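Side-chain contact in hypothetical protein TTMA177 (Thermus thermophilus phage TMA, PDB 2ZDJ), which is of unknown function but adopts a small cystatin-like alpha-and-beta fold in which an antiparallel sheet packs with a single helix: residues D12-I17 / Y48-G53. Residues are numbered along the deposited sequence; the frame is centred on the assembly and turned at random.
Sequences DDYTLI and YEEVWG
The phenol of Tyr-14 donates a hydrogen bond to the carboxylate of Glu-50, with OH 2.7 Å from OE1. The donor sits on the syn side of OE1 but 31° out of the carboxylate plane. A second donor reaches the same oxygen: Trp-52 NE1 lies 3.0 Å from Glu-50 OE1, on its anti lone pair, and the N-H...O angle of 166° shows the bond to be nearly straight. OE1 is thus gripped by two donors, a tyrosine hydroxyl and an indole N-H. Beyond CG the Glu-50 chain is extended, which carries the carboxylate out to both.

Aromatic contact is slighter. Tyr-14 CE1 approaches Trp-52 NE1 at 3.7 Å and CD1 at 4.0 Å, but the ring planes stand 76° apart, with the Tyr-14 centroid 5.7 Å from that of the Trp-52 five-membered ring, an oblique approach, so the shared oxygen rather than ring overlap joins them.

Two lysines and a third ring add to this: Glu-50 OE2 forms a salt bridge with Lys-42 NZ, Tyr-14 OH has a hydrogen bond with Lys-5 NZ, and Phe-10 packs edge-to-face with both Tyr-14 and Trp-52. Glu-49 and Glu-50 share Lys-42 as their partner across the sheet, a classic beta bulge. Strand 38-44 runs between 15-17 and 47-54 in the antiparallel sheet, so the contact spans that strand, while Ile-17 and Tyr-48 rest against helix 20-30.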
loop_
_atom_site.group_PDB
_atom_site.type_symbol
_atom_site.label_atom_id
_atom_site.label_comp_id
_atom_site.label_asym_id
_atom_site.label_seq_id
_atom_site.Cartn_x
_atom_site.Cartn_y
_atom_site.Cartn_z
ATOM N N ASP A 12 8.072 9.735 -4.451
ATOM C CA ASP A 12 7.038 10.256 -5.341
ATOM C C ASP A 12 6.513 9.239 -6.349
ATOM O O ASP A 12 5.490 9.477 -6.979
ATOM C CB ASP A 12 7.556 11.472 -6.131
ATOM C CG ASP A 12 7.830 12.683 -5.252
ATOM O OD1 ASP A 12 8.774 12.635 -4.432
ATOM O OD2 ASP A 12 7.103 13.691 -5.388
ATOM N N ASP A 13 7.207 8.121 -6.534
ATOM C CA ASP A 13 6.707 7.152 -7.487
ATOM C C ASP A 13 5.575 6.331 -6.879
ATOM O O ASP A 13 4.976 5.493 -7.544
ATOM C CB ASP A 13 7.832 6.253 -8.037
ATOM C CG ASP A 13 8.726 5.662 -6.957
ATOM O OD1 ASP A 13 9.307 4.588 -7.223
ATOM O OD2 ASP A 13 8.868 6.259 -5.868
ATOM N N TYR A 14 5.256 6.618 -5.619
ATOM C CA TYR A 14 4.179 5.925 -4.909
ATOM C C TYR A 14 3.020 6.873 -4.610
ATOM O O TYR A 14 3.209 8.083 -4.499
ATOM C CB TYR A 14 4.694 5.353 -3.582
ATOM C CG TYR A 14 5.636 4.183 -3.724
ATOM C CD1 TYR A 14 5.157 2.870 -3.748
ATOM C CD2 TYR A 14 7.008 4.388 -3.827
ATOM C CE1 TYR A 14 6.038 1.791 -3.867
ATOM C CE2 TYR A 14 7.890 3.321 -3.949
ATOM C CZ TYR A 14 7.407 2.032 -3.967
ATOM O OH TYR A 14 8.295 0.992 -4.093
ATOM N N THR A 15 1.824 6.311 -4.467
ATOM C CA THR A 15 0.633 7.096 -4.149
ATOM C C THR A 15 -0.095 6.492 -2.942
ATOM O O THR A 15 -0.243 5.274 -2.836
ATOM C CB THR A 15 -0.317 7.145 -5.343
ATOM O OG1 THR A 15 0.314 7.863 -6.409
ATOM C CG2 THR A 15 -1.613 7.840 -4.970
ATOM N N LEU A 16 -0.521 7.353 -2.023
ATOM C CA LEU A 16 -1.219 6.925 -0.822
ATOM C C LEU A 16 -2.706 6.744 -1.085
ATOM O O LEU A 16 -3.332 7.577 -1.732
ATOM C CB LEU A 16 -1.019 7.952 0.290
ATOM C CG LEU A 16 -1.764 7.708 1.608
ATOM C CD1 LEU A 16 -1.157 6.526 2.331
ATOM C CD2 LEU A 16 -1.672 8.958 2.483
ATOM N N ILE A 17 -3.261 5.642 -0.595
ATOM C CA ILE A 17 -4.679 5.356 -0.756
ATOM C C ILE A 17 -5.241 5.174 0.648
ATOM O O ILE A 17 -4.775 4.307 1.400
ATOM C CB ILE A 17 -4.931 4.037 -1.542
ATOM C CG1 ILE A 17 -4.253 4.084 -2.916
ATOM C CG2 ILE A 17 -6.419 3.794 -1.676
ATOM C CD1 ILE A 17 -4.723 5.150 -3.805
ATOM N N TYR A 48 -1.512 -1.961 -11.303
ATOM C CA TYR A 48 -0.878 -1.697 -10.012
ATOM C C TYR A 48 0.391 -2.535 -9.988
ATOM O O TYR A 48 0.326 -3.755 -9.907
ATOM C CB TYR A 48 -1.813 -2.103 -8.867
ATOM C CG TYR A 48 -2.988 -1.173 -8.699
ATOM C CD1 TYR A 48 -2.897 -0.056 -7.874
ATOM C CD2 TYR A 48 -4.178 -1.384 -9.400
ATOM C CE1 TYR A 48 -3.954 0.835 -7.749
ATOM C CE2 TYR A 48 -5.246 -0.500 -9.284
ATOM C CZ TYR A 48 -5.129 0.612 -8.459
ATOM O OH TYR A 48 -6.167 1.521 -8.360
ATOM N N GLU A 49 1.544 -1.884 -10.081
ATOM C CA GLU A 49 2.820 -2.591 -10.088
ATOM C C GLU A 49 3.218 -3.048 -8.689
ATOM O O GLU A 49 3.847 -4.094 -8.513
ATOM C CB GLU A 49 3.906 -1.689 -10.664
ATOM C CG GLU A 49 5.230 -2.393 -10.902
ATOM C CD GLU A 49 5.127 -3.480 -11.952
ATOM O OE1 GLU A 49 4.580 -3.204 -13.046
ATOM O OE2 GLU A 49 5.596 -4.608 -11.681
ATOM N N GLU A 50 2.865 -2.247 -7.691
ATOM C CA GLU A 50 3.164 -2.587 -6.311
ATOM C C GLU A 50 2.028 -2.134 -5.412
ATOM O O GLU A 50 1.341 -1.144 -5.695
ATOM C CB GLU A 50 4.472 -1.918 -5.845
ATOM C CG GLU A 50 5.754 -2.547 -6.378
ATOM C CD GLU A 50 7.021 -1.789 -5.952
ATOM O OE1 GLU A 50 7.140 -1.390 -4.771
ATOM O OE2 GLU A 50 7.907 -1.602 -6.802
ATOM N N VAL A 51 1.818 -2.878 -4.336
ATOM C CA VAL A 51 0.809 -2.525 -3.352
ATOM C C VAL A 51 1.377 -2.852 -1.971
ATOM O O VAL A 51 1.787 -3.978 -1.698
ATOM C CB VAL A 51 -0.522 -3.295 -3.579
ATOM C CG1 VAL A 51 -1.525 -2.935 -2.503
ATOM C CG2 VAL A 51 -1.098 -2.945 -4.948
ATOM N N TRP A 52 1.427 -1.848 -1.108
ATOM C CA TRP A 52 1.938 -2.037 0.244
ATOM C C TRP A 52 0.912 -1.541 1.242
ATOM O O TRP A 52 0.192 -0.582 0.975
ATOM C CB TRP A 52 3.199 -1.212 0.472
ATOM C CG TRP A 52 4.344 -1.511 -0.403
ATOM C CD1 TRP A 52 4.477 -1.197 -1.725
ATOM C CD2 TRP A 52 5.588 -2.086 0.002
ATOM N NE1 TRP A 52 5.734 -1.535 -2.167
ATOM C CE2 TRP A 52 6.437 -2.083 -1.126
ATOM C CE3 TRP A 52 6.072 -2.601 1.216
ATOM C CZ2 TRP A 52 7.750 -2.576 -1.079
ATOM C CZ3 TRP A 52 7.379 -3.091 1.265
ATOM C CH2 TRP A 52 8.202 -3.073 0.121
ATOM N N GLY A 53 0.861 -2.161 2.413
ATOM C CA GLY A 53 -0.082 -1.686 3.405
ATOM C C GLY A 53 0.538 -1.371 4.747
ATOM O O GLY A 53 1.621 -1.854 5.082
#